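Local coordinates for protein glycerol dehydratase (Clostridium butyricum, PDB 1R9D) that probably dehydrates glycerol without vitamin B12, as a lyase of the glycyl radical enzyme family related to pyruvate formate lyase, at residues I216-A230 against L242-G254. Numbering follows the deposited sequence.
Sequences ITYVNRYAKKAKEIA and LNEIAKICSKVSG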
loop_
_atom_site.group_PDB
_atom_site.type_symbol
_atom_site.label_atom_id
_atom_site.label_comp_id
_atom_site.label_asym_id
_atom_site.label_seq_id
_atom_site.Cartn_x
_atom_site.Cartn_y
_atom_site.Cartn_z
ATOM N N ILE A 216 2.732 20.979 19.184
ATOM C CA ILE A 216 2.709 22.356 19.669
ATOM C C ILE A 216 1.462 22.583 20.524
ATOM O O ILE A 216 1.531 23.207 21.584
ATOM C CB ILE A 216 2.730 23.356 18.489
ATOM C CG1 ILE A 216 4.080 23.266 17.767
ATOM C CG2 ILE A 216 2.492 24.776 18.989
ATOM C CD1 ILE A 216 4.191 24.144 16.536
ATOM N N THR A 217 0.331 22.057 20.065
ATOM C CA THR A 217 -0.931 22.179 20.788
ATOM C C THR A 217 -0.837 21.479 22.141
ATOM O O THR A 217 -1.305 21.998 23.160
ATOM C CB THR A 217 -2.093 21.542 19.991
ATOM O OG1 THR A 217 -2.244 22.223 18.739
ATOM C CG2 THR A 217 -3.397 21.630 20.774
ATOM N N TYR A 218 -0.227 20.296 22.140
ATOM C CA TYR A 218 -0.068 19.501 23.354
ATOM C C TYR A 218 0.697 20.268 24.426
ATOM O O TYR A 218 0.271 20.326 25.580
ATOM C CB TYR A 218 0.670 18.195 23.036
ATOM C CG TYR A 218 0.715 17.218 24.187
ATOM C CD1 TYR A 218 -0.455 16.640 24.682
ATOM C CD2 TYR A 218 1.929 16.873 24.789
ATOM C CE1 TYR A 218 -0.421 15.746 25.748
ATOM C CE2 TYR A 218 1.974 15.980 25.857
ATOM C CZ TYR A 218 0.794 15.422 26.332
ATOM O OH TYR A 218 0.826 14.553 27.401
ATOM N N VAL A 219 1.826 20.856 24.041
ATOM C CA VAL A 219 2.652 21.609 24.977
ATOM C C VAL A 219 1.894 22.817 25.529
ATOM O O VAL A 219 2.013 23.153 26.708
ATOM C CB VAL A 219 3.951 22.083 24.303
ATOM C CG1 VAL A 219 4.789 22.883 25.283
ATOM C CG2 VAL A 219 4.740 20.875 23.798
ATOM N N ASN A 220 1.110 23.464 24.674
ATOM C CA ASN A 220 0.333 24.624 25.096
ATOM C C ASN A 220 -0.734 24.266 26.121
ATOM O O ASN A 220 -1.118 25.103 26.937
ATOM C CB ASN A 220 -0.297 25.303 23.879
ATOM C CG ASN A 220 0.672 26.226 23.172
ATOM O OD1 ASN A 220 0.607 26.409 21.953
ATOM N ND2 ASN A 220 1.577 26.826 23.939
ATOM N N ARG A 221 -1.214 23.027 26.085
ATOM C CA ARG A 221 -2.216 22.590 27.047
ATOM C C ARG A 221 -1.599 22.543 28.444
ATOM O O ARG A 221 -2.282 22.803 29.437
ATOM C CB ARG A 221 -2.765 21.211 26.672
ATOM C CG ARG A 221 -3.619 21.202 25.409
ATOM C CD ARG A 221 -4.183 19.817 25.137
ATOM N NE ARG A 221 -5.068 19.372 26.209
ATOM C CZ ARG A 221 -5.366 18.099 26.453
ATOM N NH1 ARG A 221 -4.847 17.136 25.699
ATOM N NH2 ARG A 221 -6.175 17.784 27.455
ATOM N N TYR A 222 -0.312 22.207 28.523
ATOM C CA TYR A 222 0.367 22.159 29.815
ATOM C C TYR A 222 0.659 23.568 30.305
ATOM O O TYR A 222 0.641 23.830 31.510
ATOM C CB TYR A 222 1.679 21.364 29.737
ATOM C CG TYR A 222 1.484 19.872 29.845
ATOM C CD1 TYR A 222 1.253 19.097 28.710
ATOM C CD2 TYR A 222 1.471 19.239 31.091
ATOM C CE1 TYR A 222 1.012 17.732 28.809
ATOM C CE2 TYR A 222 1.228 17.869 31.202
ATOM C CZ TYR A 222 0.999 17.126 30.054
ATOM O OH TYR A 222 0.745 15.780 30.143
ATOM N N ALA A 223 0.927 24.474 29.371
ATOM C CA ALA A 223 1.206 25.857 29.728
ATOM C C ALA A 223 -0.030 26.448 30.404
ATOM O O ALA A 223 0.076 27.163 31.403
ATOM C CB ALA A 223 1.566 26.660 28.484
ATOM N N LYS A 224 -1.200 26.131 29.859
ATOM C CA LYS A 224 -2.464 26.614 30.402
ATOM C C LYS A 224 -2.778 25.925 31.725
ATOM O O LYS A 224 -3.265 26.554 32.667
ATOM C CB LYS A 224 -3.603 26.355 29.412
ATOM C CG LYS A 224 -4.965 26.774 29.933
ATOM C CD LYS A 224 -6.090 26.234 29.072
ATOM C CE LYS A 224 -7.444 26.519 29.714
ATOM N NZ LYS A 224 -8.563 25.841 29.002
ATOM N N LYS A 225 -2.505 24.625 31.789
ATOM C CA LYS A 225 -2.746 23.845 32.998
ATOM C C LYS A 225 -1.926 24.411 34.155
ATOM O O LYS A 225 -2.420 24.542 35.276
ATOM C CB LYS A 225 -2.349 22.390 32.764
ATOM C CG LYS A 225 -2.733 21.441 33.883
ATOM C CD LYS A 225 -4.214 21.126 33.843
ATOM C CE LYS A 225 -4.568 20.015 34.813
ATOM N NZ LYS A 225 -5.989 19.596 34.668
ATOM N N ALA A 226 -0.669 24.743 33.871
ATOM C CA ALA A 226 0.238 25.291 34.876
ATOM C C ALA A 226 -0.308 26.566 35.524
ATOM O O ALA A 226 -0.412 26.645 36.749
ATOM C CB ALA A 226 1.603 25.566 34.250
ATOM N N LYS A 227 -0.640 27.561 34.702
ATOM C CA LYS A 227 -1.185 28.829 35.200
ATOM C C LYS A 227 -2.428 28.584 36.044
ATOM O O LYS A 227 -2.617 29.197 37.095
ATOM C CB LYS A 227 -1.549 29.748 34.032
ATOM C CG LYS A 227 -0.386 30.528 33.446
ATOM C CD LYS A 227 0.110 31.596 34.414
ATOM C CE LYS A 227 1.211 32.441 33.786
ATOM N NZ LYS A 227 1.746 33.475 34.714
ATOM N N GLU A 228 -3.277 27.686 35.561
ATOM C CA GLU A 228 -4.515 27.316 36.229
ATOM C C GLU A 228 -4.253 26.800 37.645
ATOM O O GLU A 228 -4.985 27.127 38.585
ATOM C CB GLU A 228 -5.220 26.254 35.381
ATOM C CG GLU A 228 -6.401 25.557 36.022
ATOM C CD GLU A 228 -7.014 24.519 35.093
ATOM O OE1 GLU A 228 -7.865 23.726 35.552
ATOM O OE2 GLU A 228 -6.645 24.504 33.896
ATOM N N ILE A 229 -3.210 25.992 37.795
ATOM C CA ILE A 229 -2.851 25.444 39.096
ATOM C C ILE A 229 -2.198 26.529 39.951
ATOM O O ILE A 229 -2.471 26.635 41.149
ATOM C CB ILE A 229 -1.870 24.254 38.951
ATOM C CG1 ILE A 229 -2.564 23.093 38.234
ATOM C CG2 ILE A 229 -1.385 23.805 40.318
ATOM C CD1 ILE A 229 -1.657 21.892 37.978
ATOM N N ALA A 230 -1.347 27.338 39.324
ATOM C CA ALA A 230 -0.647 28.417 40.014
ATOM C C ALA A 230 -1.621 29.394 40.663
ATOM O O ALA A 230 -1.425 29.815 41.804
ATOM C CB ALA A 230 0.254 29.162 39.036
ATOM N N LEU A 242 5.207 27.124 39.324
ATOM C CA LEU A 242 4.167 26.821 38.347
ATOM C C LEU A 242 4.052 27.897 37.273
ATOM O O LEU A 242 3.748 27.596 36.119
ATOM C CB LEU A 242 2.828 26.635 39.055
ATOM C CG LEU A 242 2.756 25.353 39.886
ATOM C CD1 LEU A 242 1.605 25.423 40.870
ATOM C CD2 LEU A 242 2.606 24.165 38.950
ATOM N N ASN A 243 4.291 29.151 37.649
ATOM C CA ASN A 243 4.228 30.240 36.682
ATOM C C ASN A 243 5.420 30.179 35.741
ATOM O O ASN A 243 5.327 30.573 34.579
ATOM C CB ASN A 243 4.200 31.602 37.381
ATOM C CG ASN A 243 2.803 32.012 37.793
ATOM O OD1 ASN A 243 1.859 31.907 37.006
ATOM N ND2 ASN A 243 2.660 32.488 39.024
ATOM N N GLU A 244 6.546 29.690 36.249
ATOM C CA GLU A 244 7.739 29.579 35.425
ATOM C C GLU A 244 7.557 28.429 34.436
ATOM O O GLU A 244 8.031 28.491 33.303
ATOM C CB GLU A 244 8.978 29.342 36.293
ATOM C CG GLU A 244 10.264 29.206 35.488
ATOM C CD GLU A 244 10.622 30.470 34.722
ATOM O OE1 GLU A 244 9.735 31.328 34.517
ATOM O OE2 GLU A 244 11.796 30.604 34.313
ATOM N N ILE A 245 6.864 27.383 34.875
ATOM C CA ILE A 245 6.594 26.230 34.023
ATOM C C ILE A 245 5.686 26.682 32.883
ATOM O O ILE A 245 5.911 26.347 31.721
ATOM C CB ILE A 245 5.894 25.099 34.821
ATOM C CG1 ILE A 245 6.870 24.506 35.841
ATOM C CG2 ILE A 245 5.382 24.024 33.878
ATOM C CD1 ILE A 245 6.243 23.481 36.762
ATOM N N ALA A 246 4.659 27.453 33.221
ATOM C CA ALA A 246 3.736 27.950 32.210
ATOM C C ALA A 246 4.496 28.775 31.179
ATOM O O ALA A 246 4.209 28.705 29.983
ATOM C CB ALA A 246 2.649 28.794 32.861
ATOM N N LYS A 247 5.469 29.549 31.648
ATOM C CA LYS A 247 6.270 30.396 30.770
ATOM C C LYS A 247 7.151 29.578 29.831
ATOM O O LYS A 247 7.219 29.846 28.630
ATOM C CB LYS A 247 7.158 31.331 31.594
ATOM C CG LYS A 247 8.076 32.196 30.745
ATOM C CD LYS A 247 8.949 33.110 31.590
ATOM C CE LYS A 247 9.832 33.979 30.705
ATOM N NZ LYS A 247 10.630 34.958 31.497
ATOM N N ILE A 248 7.832 28.584 30.388
ATOM C CA ILE A 248 8.713 27.737 29.596
ATOM C C ILE A 248 7.945 26.916 28.569
ATOM O O ILE A 248 8.356 26.826 27.412
ATOM C CB ILE A 248 9.537 26.802 30.508
ATOM C CG1 ILE A 248 10.510 27.640 31.338
ATOM C CG2 ILE A 248 10.304 25.788 29.673
ATOM C CD1 ILE A 248 11.322 26.845 32.315
ATOM N N CYS A 249 6.829 26.324 28.983
ATOM C CA CYS A 249 6.024 25.524 28.067
ATOM C C CYS A 249 5.498 26.380 26.915
ATOM O O CYS A 249 5.440 25.927 25.771
ATOM C CB CYS A 249 4.852 24.870 28.807
ATOM S SG CYS A 249 5.313 23.506 29.908
ATOM N N SER A 250 5.122 27.620 27.213
ATOM C CA SER A 250 4.614 28.512 26.176
ATOM C C SER A 250 5.665 28.795 25.111
ATOM O O SER A 250 5.342 28.896 23.927
ATOM C CB SER A 250 4.135 29.832 26.787
ATOM O OG SER A 250 2.913 29.644 27.478
ATOM N N LYS A 251 6.919 28.926 25.525
ATOM C CA LYS A 251 7.988 29.193 24.575
ATOM C C LYS A 251 8.385 27.964 23.755
ATOM O O LYS A 251 8.381 28.008 22.524
ATOM C CB LYS A 251 9.232 29.726 25.282
ATOM C CG LYS A 251 10.378 29.929 24.311
ATOM C CD LYS A 251 11.683 30.268 24.991
ATOM C CE LYS A 251 12.795 30.357 23.954
ATOM N NZ LYS A 251 14.099 30.745 24.553
ATOM N N VAL A 252 8.727 26.870 24.433
ATOM C CA VAL A 252 9.143 25.660 23.725
ATOM C C VAL A 252 7.997 24.908 23.061
ATOM O O VAL A 252 8.193 23.813 22.530
ATOM C CB VAL A 252 9.906 24.685 24.657
ATOM C CG1 VAL A 252 11.088 25.400 25.286
ATOM C CG2 VAL A 252 8.975 24.123 25.726
ATOM N N SER A 253 6.798 25.482 23.089
ATOM C CA SER A 253 5.662 24.833 22.454
ATOM C C SER A 253 5.983 24.682 20.969
ATOM O O SER A 253 5.645 23.672 20.354
ATOM C CB SER A 253 4.383 25.660 22.647
ATOM O OG SER A 253 4.576 27.011 22.267
ATOM N N GLY A 254 6.662 25.679 20.409
ATOM C CA GLY A 254 7.023 25.628 19.003
ATOM C C GLY A 254 8.446 26.068 18.718
ATOM O O GLY A 254 9.043 25.657 17.724
#
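The backbones come nearest at A223 and A246, whose CA atoms lie 4.1 Å apart where the helices of 216-230 and 242-254 run antiparallel, their axes 7.8 Å apart and crossing at -163°, the two arms of a helical hairpin. Alanines permit this close approach: the A246 methyl sits over A223 O, A226 CB meets A246 CB at 3.7 Å, and the A223 methyl lies against C249 CB and S250 OG. S250 OG is itself tied back to A246 O, which also accepts S250 N from the opposite face of its carbonyl plane. Toward the chain reversal, L242 crosses I229 at about a right angle, its CD1 pressed tightly on I229 CG2 (3.4 Å), while its CB rests on the A230 methyl. On one flank K227, bent at chi2 (-70°), lays CG on A246 CB and extends NZ across N243, giving a 2.8 Å hydrogen bond from K227 NZ to N243 OD1 that comes from above the carbonyl plane. At the far end V219 CG1, anti to the backbone N (chi1 179°), packs against both C249 O and S253 CA. N220 ND2 lies against S253 CB; S253 OG turns back to S250 O in a 2.6 Å hydrogen bond. I216 covers S253 O with CG1 and a CA-H...O contact, and this buried carbonyl has no hydrogen-bonding partner. The hairpin joins the C-terminal part of helix 197-230 to helix 236-252; F269 of helix 260-277 touches V219 and C249, Y261 of the same helix meets I245, and helix 169-190 receives I216 on F177, N178 and I181.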